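Local coordinates for protein choloylglycine hydrolase (Clostridium perfringens, PDB 2BJF) that hydrolyses the amide bond of glycine- and taurine-conjugated bile salts, releasing free bile acids, and can also act as a bile acid acyltransferase, at residues A[5-10]-A[234-239]; A[226-231]-A[259-264]; A[288-293]-A[297-302]. One frame throughout, in Å; residues are numbered along the deposited sequence.

How the contacts relate
All three contacts lie within the N-terminal nucleophile hydrolase fold, at different distances from the active site. Contact 2 lies nearest: the side chain of Arg228 is about 6 Å from that of the nucleophile Cys2 and about 5 Å from a bound taurine. Contacts 1 and 2 share helix 225-243 and have centres about 17 Å apart; contact 1 ties that helix to strand 3-8, which follows Cys2. Contact 3, its centre about 19 Å from that of contact 1, is a hairpin at the far end of the same antiparallel sheet; its Tyr289 side chain is about 6 Å from that of deoxycholate-binding Arg18. All three also touch the second subunit of the tetramer.

Contact 1 (A[5-10]-A[234-239]); sequences LALETK and FLRDAM
Strand 5-8 and helix segment 234-239 run almost exactly parallel, their axes 2° apart and 10.3 Å from each other at closest approach, with Leu7 and Arg236 nearest in CA position. This is helix-on-sheet packing of the N-terminal nucleophile hydrolase fold, in which this part of helix 225-243 lies along strand 5-8. At such a spacing a long side chain is needed to reach the strand backbone, and Arg236 supplies it. Its CG stands opposite the backbone N (chi1 179°) and the chain stays extended as far as NE, which carries the guanidinium to the carbonyl of Ala6. NE donates to Ala6 O at 2.7 Å, nearly straight at hydrogen (163°) and head-on to the carbonyl, which lies close to the guanidinium plane. A second, weak bond runs from NH2 to the same Ala6 O at 3.2 Å, so one oxygen receives two N-H groups from one edge of the guanidinium.

The methylene part of Arg236 is used as well. CD1 of Leu5 packs on its CD at 3.8 Å, and CD1 of Leu7 meets its CG, also at 3.8 Å. Leucine suits both places because its branched end reaches toward the helix from a strand position whose CB does not point at it; both leucines also pack beyond this contact, Leu5 on Phe252 and Ile255 of helix 249-257 and Leu7 on Ile247. Ala6, between them, packs its small methyl on Met145 and Ser147 of strand 142-147.

Thus Arg236 serves two chemistries at once: its aliphatic stem packs on the leucine methyls, while its charged end satisfies a main-chain carbonyl and would be expected to polarise that peptide group, fixing the helix to the strand without a carboxylate partner among the two segments.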
loop_
_atom_site.group_PDB
_atom_site.type_symbol
_atom_site.label_atom_id
_atom_site.label_comp_id
_atom_site.label_asym_id
_atom_site.label_seq_id
_atom_site.Cartn_x
_atom_site.Cartn_y
_atom_site.Cartn_z
ATOM N N LEU A 5 -0.847 8.242 23.240
ATOM C CA LEU A 5 0.380 8.957 22.890
ATOM C C LEU A 5 1.055 9.562 24.117
ATOM O O LEU A 5 0.396 10.174 24.961
ATOM C CB LEU A 5 0.084 10.059 21.860
ATOM C CG LEU A 5 1.209 11.007 21.418
ATOM C CD1 LEU A 5 2.334 10.263 20.704
ATOM C CD2 LEU A 5 0.662 12.122 20.535
ATOM N N ALA A 6 2.370 9.377 24.203
ATOM C CA ALA A 6 3.196 10.054 25.201
ATOM C C ALA A 6 4.242 10.903 24.487
ATOM O O ALA A 6 4.907 10.433 23.563
ATOM C CB ALA A 6 3.860 9.045 26.127
ATOM N N LEU A 7 4.382 12.155 24.919
ATOM C CA LEU A 7 5.243 13.114 24.231
ATOM C C LEU A 7 5.853 14.109 25.216
ATOM O O LEU A 7 5.139 14.692 26.034
ATOM C CB LEU A 7 4.429 13.851 23.160
ATOM C CG LEU A 7 5.102 14.587 22.000
ATOM C CD1 LEU A 7 5.829 13.624 21.065
ATOM C CD2 LEU A 7 4.054 15.379 21.236
ATOM N N GLU A 8 7.171 14.288 25.139
ATOM C CA GLU A 8 7.871 15.264 25.978
ATOM C C GLU A 8 7.997 16.606 25.261
ATOM O O GLU A 8 8.396 16.664 24.095
ATOM C CB GLU A 8 9.256 14.751 26.391
ATOM C CG GLU A 8 9.974 15.657 27.397
ATOM C CD GLU A 8 11.401 15.228 27.702
ATOM O OE1 GLU A 8 11.876 14.222 27.134
ATOM O OE2 GLU A 8 12.053 15.908 28.524
ATOM N N THR A 9 7.658 17.681 25.971
ATOM C CA THR A 9 7.704 19.029 25.407
ATOM C C THR A 9 9.117 19.603 25.405
ATOM O O THR A 9 10.028 19.050 26.030
ATOM C CB THR A 9 6.775 20.011 26.164
ATOM O OG1 THR A 9 7.288 20.243 27.482
ATOM C CG2 THR A 9 5.357 19.467 26.250
ATOM N N LYS A 10 9.276 20.729 24.710
ATOM C CA LYS A 10 10.548 21.454 24.627
ATOM C C LYS A 10 11.105 21.898 25.987
ATOM O O LYS A 10 12.322 22.051 26.141
ATOM C CB LYS A 10 10.416 22.660 23.685
ATOM C CG LYS A 10 9.356 23.684 24.094
ATOM C CD LYS A 10 9.206 24.781 23.053
ATOM C CE LYS A 10 8.309 25.905 23.547
ATOM N NZ LYS A 10 6.879 25.497 23.633
ATOM N N PHE A 234 5.605 6.741 13.674
ATOM C CA PHE A 234 6.544 7.458 12.816
ATOM C C PHE A 234 6.368 8.979 12.836
ATOM O O PHE A 234 7.355 9.709 12.763
ATOM C CB PHE A 234 6.520 6.898 11.388
ATOM C CG PHE A 234 7.249 5.592 11.246
ATOM C CD1 PHE A 234 8.628 5.567 11.043
ATOM C CD2 PHE A 234 6.565 4.384 11.338
ATOM C CE1 PHE A 234 9.316 4.354 10.920
ATOM C CE2 PHE A 234 7.240 3.165 11.217
ATOM C CZ PHE A 234 8.619 3.152 11.009
ATOM N N LEU A 235 5.126 9.454 12.951
ATOM C CA LEU A 235 4.872 10.893 13.096
ATOM C C LEU A 235 5.501 11.435 14.378
ATOM O O LEU A 235 6.070 12.529 14.384
ATOM C CB LEU A 235 3.372 11.206 13.079
ATOM C CG LEU A 235 2.581 11.004 11.784
ATOM C CD1 LEU A 235 1.133 11.350 12.038
ATOM C CD2 LEU A 235 3.127 11.830 10.633
ATOM N N ARG A 236 5.392 10.661 15.456
ATOM C CA ARG A 236 6.007 11.008 16.736
ATOM C C ARG A 236 7.531 11.023 16.618
ATOM O O ARG A 236 8.180 11.984 17.033
ATOM C CB ARG A 236 5.566 10.023 17.822
ATOM C CG ARG A 236 6.160 10.281 19.197
ATOM C CD ARG A 236 5.866 9.131 20.143
ATOM N NE ARG A 236 6.357 9.408 21.490
ATOM C CZ ARG A 236 7.562 9.074 21.940
ATOM N NH1 ARG A 236 8.422 8.432 21.157
ATOM N NH2 ARG A 236 7.910 9.380 23.183
ATOM N N ASP A 237 8.087 9.958 16.043
ATOM C CA ASP A 237 9.532 9.836 15.860
ATOM C C ASP A 237 10.108 11.005 15.061
ATOM O O ASP A 237 11.141 11.567 15.432
ATOM C CB ASP A 237 9.877 8.511 15.174
ATOM C CG ASP A 237 11.368 8.347 14.939
ATOM O OD1 ASP A 237 12.126 8.240 15.927
ATOM O OD2 ASP A 237 11.780 8.324 13.763
ATOM N N ALA A 238 9.430 11.368 13.973
ATOM C CA ALA A 238 9.877 12.446 13.095
ATOM C C ALA A 238 9.924 13.790 13.811
ATOM O O ALA A 238 10.856 14.572 13.614
ATOM C CB ALA A 238 8.987 12.535 11.874
ATOM N N MET A 239 8.918 14.053 14.640
ATOM C CA MET A 239 8.857 15.316 15.367
ATOM C C MET A 239 9.966 15.422 16.411
ATOM O O MET A 239 10.560 16.483 16.579
ATOM C CB MET A 239 7.489 15.519 16.013
ATOM C CG MET A 239 7.247 16.958 16.453
ATOM S SD MET A 239 5.655 17.187 17.248
ATOM C CE MET A 239 4.547 17.035 15.852
#

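Contact 2 (A[226-231]-A[259-264]); sequences ASRFIR and VAMVRG
Obliquely to the guanidinium plane of Arg228 stand the carbonyl oxygen of Val259 and the methyl of Met261, neither squarely over a face nor at an edge; Val259 CA approaches the guanidinium of Arg231 in the same slanting way. Here helix 225-243 of the N-terminal nucleophile hydrolase fold packs against the loop that leaves helix 249-257 for strand 275-283.

Val259 is the centre of the packing. Its branched side chain lies between the two arginines, one helical turn apart on the same side of the helix: CG1 is 3.9 Å from Arg228 CB and 3.7 Å from Arg231 NH2. A compact beta-branched residue fits here because it can lie against both aliphatic stems. CD of Arg228 lies 3.3 Å from Val259 O, and the bend at chi3 (-77°) then turns NE and the guanidinium off the line of the stem. Arg231 bends twice and slides past Val259 in the opposite direction.

The charged ends find their hydrogen bonds outside the two segments. Arg228 gives NE to Phe223 O, NH1 to the backbone O of Cys2, the nucleophile, and NH2 to Asn175 OD1, a residue of the taurine pocket. Arginine therefore suits this buried place: NH1 and NH2 join the helix to the nucleophile and to a pocket residue, while NE holds the backbone just before the helix. Arg231 is held likewise by Asp222 O and Pro220 O through NH1, and through NE by OD1 of Asn258, the residue just before Val259.

The unbranched, extended side chain of Met261 crosses that of Arg228 at about a right angle, ending with its CE methyl 4.0 Å from Arg228 NE.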
loop_
_atom_site.group_PDB
_atom_site.type_symbol
_atom_site.label_atom_id
_atom_site.label_comp_id
_atom_site.label_asym_id
_atom_site.label_seq_id
_atom_site.Cartn_x
_atom_site.Cartn_y
_atom_site.Cartn_z
ATOM N N ALA A 226 -3.739 -1.430 13.447
ATOM C CA ALA A 226 -2.364 -1.648 12.988
ATOM C C ALA A 226 -1.837 -0.479 12.151
ATOM O O ALA A 226 -0.710 -0.022 12.351
ATOM C CB ALA A 226 -2.251 -2.961 12.221
ATOM N N SER A 227 -2.660 0.011 11.228
ATOM C CA SER A 227 -2.270 1.135 10.376
ATOM C C SER A 227 -2.093 2.425 11.173
ATOM O O SER A 227 -1.149 3.184 10.933
ATOM C CB SER A 227 -3.281 1.330 9.249
ATOM O OG SER A 227 -3.261 0.212 8.379
ATOM N N ARG A 228 -2.994 2.660 12.125
ATOM C CA ARG A 228 -2.899 3.832 12.992
ATOM C C ARG A 228 -1.656 3.786 13.880
ATOM O O ARG A 228 -1.012 4.813 14.094
ATOM C CB ARG A 228 -4.175 4.008 13.823
ATOM C CG ARG A 228 -5.378 4.425 12.988
ATOM C CD ARG A 228 -6.594 4.755 13.842
ATOM N NE ARG A 228 -7.284 3.566 14.344
ATOM C CZ ARG A 228 -7.126 3.054 15.562
ATOM N NH1 ARG A 228 -6.282 3.612 16.423
ATOM N NH2 ARG A 228 -7.810 1.975 15.921
ATOM N N PHE A 229 -1.315 2.593 14.371
ATOM C CA PHE A 229 -0.107 2.396 15.180
ATOM C C PHE A 229 1.138 2.818 14.400
ATOM O O PHE A 229 1.973 3.563 14.912
ATOM C CB PHE A 229 0.009 0.935 15.638
ATOM C CG PHE A 229 1.058 0.698 16.698
ATOM C CD1 PHE A 229 0.691 0.524 18.030
ATOM C CD2 PHE A 229 2.410 0.621 16.363
ATOM C CE1 PHE A 229 1.655 0.297 19.015
ATOM C CE2 PHE A 229 3.380 0.395 17.338
ATOM C CZ PHE A 229 3.002 0.231 18.667
ATOM N N ILE A 230 1.246 2.349 13.157
ATOM C CA ILE A 230 2.380 2.697 12.300
ATOM C C ILE A 230 2.476 4.209 12.104
ATOM O O ILE A 230 3.543 4.793 12.295
ATOM C CB ILE A 230 2.321 1.965 10.926
ATOM C CG1 ILE A 230 2.319 0.435 11.110
ATOM C CG2 ILE A 230 3.459 2.426 10.002
ATOM C CD1 ILE A 230 3.513 -0.140 11.879
ATOM N N ARG A 231 1.356 4.840 11.750
ATOM C CA ARG A 231 1.346 6.277 11.486
ATOM C C ARG A 231 1.764 7.107 12.700
ATOM O O ARG A 231 2.659 7.944 12.593
ATOM C CB ARG A 231 -0.012 6.742 10.946
ATOM C CG ARG A 231 -0.319 6.231 9.544
ATOM C CD ARG A 231 -1.125 7.241 8.719
ATOM N NE ARG A 231 -2.415 7.593 9.319
ATOM C CZ ARG A 231 -3.514 6.842 9.262
ATOM N NH1 ARG A 231 -3.505 5.665 8.643
ATOM N NH2 ARG A 231 -4.632 7.269 9.833
ATOM N N VAL A 259 -4.645 10.313 12.886
ATOM C CA VAL A 259 -5.242 8.987 13.063
ATOM C C VAL A 259 -6.680 9.050 13.590
ATOM O O VAL A 259 -7.255 8.032 13.981
ATOM C CB VAL A 259 -4.360 8.064 13.954
ATOM C CG1 VAL A 259 -3.080 7.672 13.219
ATOM C CG2 VAL A 259 -4.041 8.722 15.298
ATOM N N ALA A 260 -7.258 10.250 13.578
ATOM C CA ALA A 260 -8.634 10.454 14.020
ATOM C C ALA A 260 -9.638 9.942 12.988
ATOM O O ALA A 260 -9.447 10.114 11.783
ATOM C CB ALA A 260 -8.881 11.930 14.324
ATOM N N MET A 261 -10.700 9.302 13.471
ATOM C CA MET A 261 -11.768 8.811 12.602
ATOM C C MET A 261 -12.743 9.928 12.243
ATOM O O MET A 261 -13.050 10.788 13.075
ATOM C CB MET A 261 -12.514 7.646 13.255
ATOM C CG MET A 261 -11.673 6.394 13.420
ATOM S SD MET A 261 -12.554 5.095 14.296
ATOM C CE MET A 261 -11.236 3.909 14.527
ATOM N N VAL A 262 -13.221 9.892 11.002
ATOM C CA VAL A 262 -14.072 10.937 10.427
ATOM C C VAL A 262 -15.451 10.358 10.103
ATOM O O VAL A 262 -15.550 9.261 9.547
ATOM C CB VAL A 262 -13.433 11.526 9.137
ATOM C CG1 VAL A 262 -14.264 12.676 8.583
ATOM C CG2 VAL A 262 -12.002 11.989 9.400
ATOM N N ARG A 263 -16.506 11.098 10.450
ATOM C CA ARG A 263 -17.887 10.637 10.262
ATOM C C ARG A 263 -18.166 10.119 8.852
ATOM O O ARG A 263 -17.885 10.802 7.864
ATOM C CB ARG A 263 -18.889 11.744 10.615
ATOM C CG ARG A 263 -20.304 11.236 10.867
ATOM C CD ARG A 263 -21.297 12.373 11.105
ATOM N NE ARG A 263 -20.982 13.161 12.295
ATOM C CZ ARG A 263 -21.373 12.866 13.532
ATOM N NH1 ARG A 263 -22.105 11.783 13.775
ATOM N NH2 ARG A 263 -21.025 13.661 14.535
ATOM N N GLY A 264 -18.711 8.907 8.779
ATOM C CA GLY A 264 -19.157 8.325 7.516
ATOM C C GLY A 264 -18.278 7.244 6.910
ATOM O O GLY A 264 -18.780 6.363 6.210
#

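Contact 3 (A[288-293]-A[297-302]); sequences IYYYNT and NQINAI
Tyr291 is turned so that CG sits between its own backbone N and carbonyl carbon (chi1 83°), which tips the ring toward Asn300. Asn300 has CG beside its backbone N, and this sets ND2 over one face of the tyrosine, 3.8 Å above the ring plane near its rim, with the ring and amide planes 49° apart; there it also makes a weak hydrogen bond to Tyr291 O. The two residues pair in the antiparallel beta hairpin of strands 288-293 and 300-303, the last two strands of the six-stranded sheet within this chain.

Tyr291 and Asn300 form a hydrogen-bonded pair: Asn300 N reaches Tyr291 O at 2.8 Å in an almost perfectly straight bond (179°), and Tyr291 N returns one to Asn300 O. Tyr289 and Ile302 are joined the same way. Tyr290 and Ala301, between them, form a non-hydrogen-bonded pair on the other face, where the small methyl of Ala301 leaves room for the ring, its CB meeting Tyr290 CD1 at 3.7 Å; Ile288 CG2 lies over one face of that ring, near its rim, and Ile299 CG2 packs on CB of Tyr290.

The tyrosines suit strands whose faces are covered. Tyr289 and Tyr291 touch strand 54-61, their hydroxyls hydrogen-bonded to Asp69 OD2 (Tyr289) and Asn320 N (Tyr291), while Tyr290 rests on helix 249-257. Asn300 OD1 bonds to Asn326 of the second subunit; a strand of that subunit runs parallel beside Asn300 and Ala301, carrying the sheet across the interface.

Toward the turn, the side-chain amide of Asn292 ties the first strand to the loop ahead of the second, ND2 donating to Asn297 O at 3.0 Å.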
loop_
_atom_site.group_PDB
_atom_site.type_symbol
_atom_site.label_atom_id
_atom_site.label_comp_id
_atom_site.label_asym_id
_atom_site.label_seq_id
_atom_site.Cartn_x
_atom_site.Cartn_y
_atom_site.Cartn_z
ATOM N N ILE A 288 -2.851 19.203 34.669
ATOM C CA ILE A 288 -3.885 19.811 33.837
ATOM C C ILE A 288 -4.369 18.828 32.775
ATOM O O ILE A 288 -3.574 18.275 32.005
ATOM C CB ILE A 288 -3.418 21.139 33.183
ATOM C CG1 ILE A 288 -2.947 22.129 34.255
ATOM C CG2 ILE A 288 -4.550 21.754 32.352
ATOM C CD1 ILE A 288 -2.203 23.338 33.712
ATOM N N TYR A 289 -5.679 18.605 32.766
ATOM C CA TYR A 289 -6.330 17.755 31.783
ATOM C C TYR A 289 -6.852 18.638 30.649
ATOM O O TYR A 289 -7.794 19.414 30.840
ATOM C CB TYR A 289 -7.478 16.977 32.446
ATOM C CG TYR A 289 -8.102 15.900 31.583
ATOM C CD1 TYR A 289 -7.706 14.569 31.704
ATOM C CD2 TYR A 289 -9.099 16.209 30.658
ATOM C CE1 TYR A 289 -8.276 13.574 30.913
ATOM C CE2 TYR A 289 -9.675 15.225 29.862
ATOM C CZ TYR A 289 -9.261 13.910 29.998
ATOM O OH TYR A 289 -9.830 12.936 29.211
ATOM N N TYR A 290 -6.219 18.535 29.480
ATOM C CA TYR A 290 -6.680 19.233 28.280
ATOM C C TYR A 290 -7.464 18.275 27.396
ATOM O O TYR A 290 -7.100 17.106 27.269
ATOM C CB TYR A 290 -5.508 19.774 27.460
ATOM C CG TYR A 290 -4.603 20.763 28.158
ATOM C CD1 TYR A 290 -4.924 22.120 28.210
ATOM C CD2 TYR A 290 -3.402 20.347 28.728
ATOM C CE1 TYR A 290 -4.080 23.033 28.835
ATOM C CE2 TYR A 290 -2.551 21.247 29.350
ATOM C CZ TYR A 290 -2.894 22.588 29.402
ATOM O OH TYR A 290 -2.051 23.480 30.023
ATOM N N TYR A 291 -8.528 18.770 26.771
ATOM C CA TYR A 291 -9.274 17.958 25.810
ATOM C C TYR A 291 -10.097 18.806 24.850
ATOM O O TYR A 291 -10.483 19.933 25.168
ATOM C CB TYR A 291 -10.185 16.948 26.531
ATOM C CG TYR A 291 -11.505 17.531 26.985
ATOM C CD1 TYR A 291 -12.680 17.278 26.279
ATOM C CD2 TYR A 291 -11.577 18.348 28.115
ATOM C CE1 TYR A 291 -13.894 17.822 26.684
ATOM C CE2 TYR A 291 -12.787 18.897 28.527
ATOM C CZ TYR A 291 -13.939 18.628 27.807
ATOM O OH TYR A 291 -15.139 19.166 28.213
ATOM N N ASN A 292 -10.349 18.254 23.670
ATOM C CA ASN A 292 -11.397 18.765 22.795
ATOM C C ASN A 292 -12.288 17.609 22.339
ATOM O O ASN A 292 -12.029 16.455 22.691
ATOM C CB ASN A 292 -10.825 19.579 21.623
ATOM C CG ASN A 292 -9.990 18.746 20.655
ATOM O OD1 ASN A 292 -9.907 17.520 20.759
ATOM N ND2 ASN A 292 -9.366 19.424 19.696
ATOM N N THR A 293 -13.337 17.916 21.584
ATOM C CA THR A 293 -14.297 16.897 21.169
ATOM C C THR A 293 -14.565 16.958 19.670
ATOM O O THR A 293 -14.161 17.912 18.998
ATOM C CB THR A 293 -15.635 17.023 21.937
ATOM O OG1 THR A 293 -16.260 18.273 21.622
ATOM C CG2 THR A 293 -15.407 16.933 23.442
ATOM N N ASN A 297 -13.834 21.686 18.688
ATOM C CA ASN A 297 -12.389 21.504 18.585
ATOM C C ASN A 297 -11.540 22.429 19.460
ATOM O O ASN A 297 -10.327 22.226 19.564
ATOM C CB ASN A 297 -11.930 21.557 17.121
ATOM C CG ASN A 297 -12.143 22.918 16.480
ATOM O OD1 ASN A 297 -13.053 23.662 16.846
ATOM N ND2 ASN A 297 -11.306 23.241 15.502
ATOM N N GLN A 298 -12.155 23.431 20.095
ATOM C CA GLN A 298 -11.399 24.249 21.046
ATOM C C GLN A 298 -10.978 23.410 22.248
ATOM O O GLN A 298 -11.785 22.676 22.825
ATOM C CB GLN A 298 -12.153 25.499 21.518
ATOM C CG GLN A 298 -11.227 26.420 22.330
ATOM C CD GLN A 298 -11.909 27.596 23.008
ATOM O OE1 GLN A 298 -13.075 27.531 23.400
ATOM N NE2 GLN A 298 -11.160 28.677 23.175
ATOM N N ILE A 299 -9.703 23.527 22.605
ATOM C CA ILE A 299 -9.136 22.817 23.744
ATOM C C ILE A 299 -9.639 23.423 25.055
ATOM O O ILE A 299 -9.562 24.636 25.263
ATOM C CB ILE A 299 -7.586 22.816 23.684
ATOM C CG1 ILE A 299 -7.106 21.989 22.482
ATOM C CG2 ILE A 299 -6.981 22.286 24.990
ATOM C CD1 ILE A 299 -5.672 22.264 22.066
ATOM N N ASN A 300 -10.176 22.561 25.918
ATOM C CA ASN A 300 -10.613 22.941 27.259
ATOM C C ASN A 300 -9.631 22.419 28.299
ATOM O O ASN A 300 -9.075 21.334 28.134
ATOM C CB ASN A 300 -12.002 22.374 27.550
ATOM C CG ASN A 300 -12.999 22.689 26.459
ATOM O OD1 ASN A 300 -13.445 23.824 26.318
ATOM N ND2 ASN A 300 -13.354 21.678 25.677
ATOM N N ALA A 301 -9.430 23.187 29.365
ATOM C CA ALA A 301 -8.464 22.832 30.402
ATOM C C ALA A 301 -9.100 22.750 31.784
ATOM O O ALA A 301 -9.818 23.659 32.201
ATOM C CB ALA A 301 -7.311 23.826 30.412
ATOM N N ILE A 302 -8.834 21.647 32.478
ATOM C CA ILE A 302 -9.230 21.480 33.876
ATOM C C ILE A 302 -7.978 21.160 34.688
ATOM O O ILE A 302 -7.305 20.155 34.442
ATOM C CB ILE A 302 -10.315 20.384 34.048
ATOM C CG1 ILE A 302 -11.613 20.820 33.361
ATOM C CG2 ILE A 302 -10.581 20.105 35.532
ATOM C CD1 ILE A 302 -12.441 19.692 32.799
#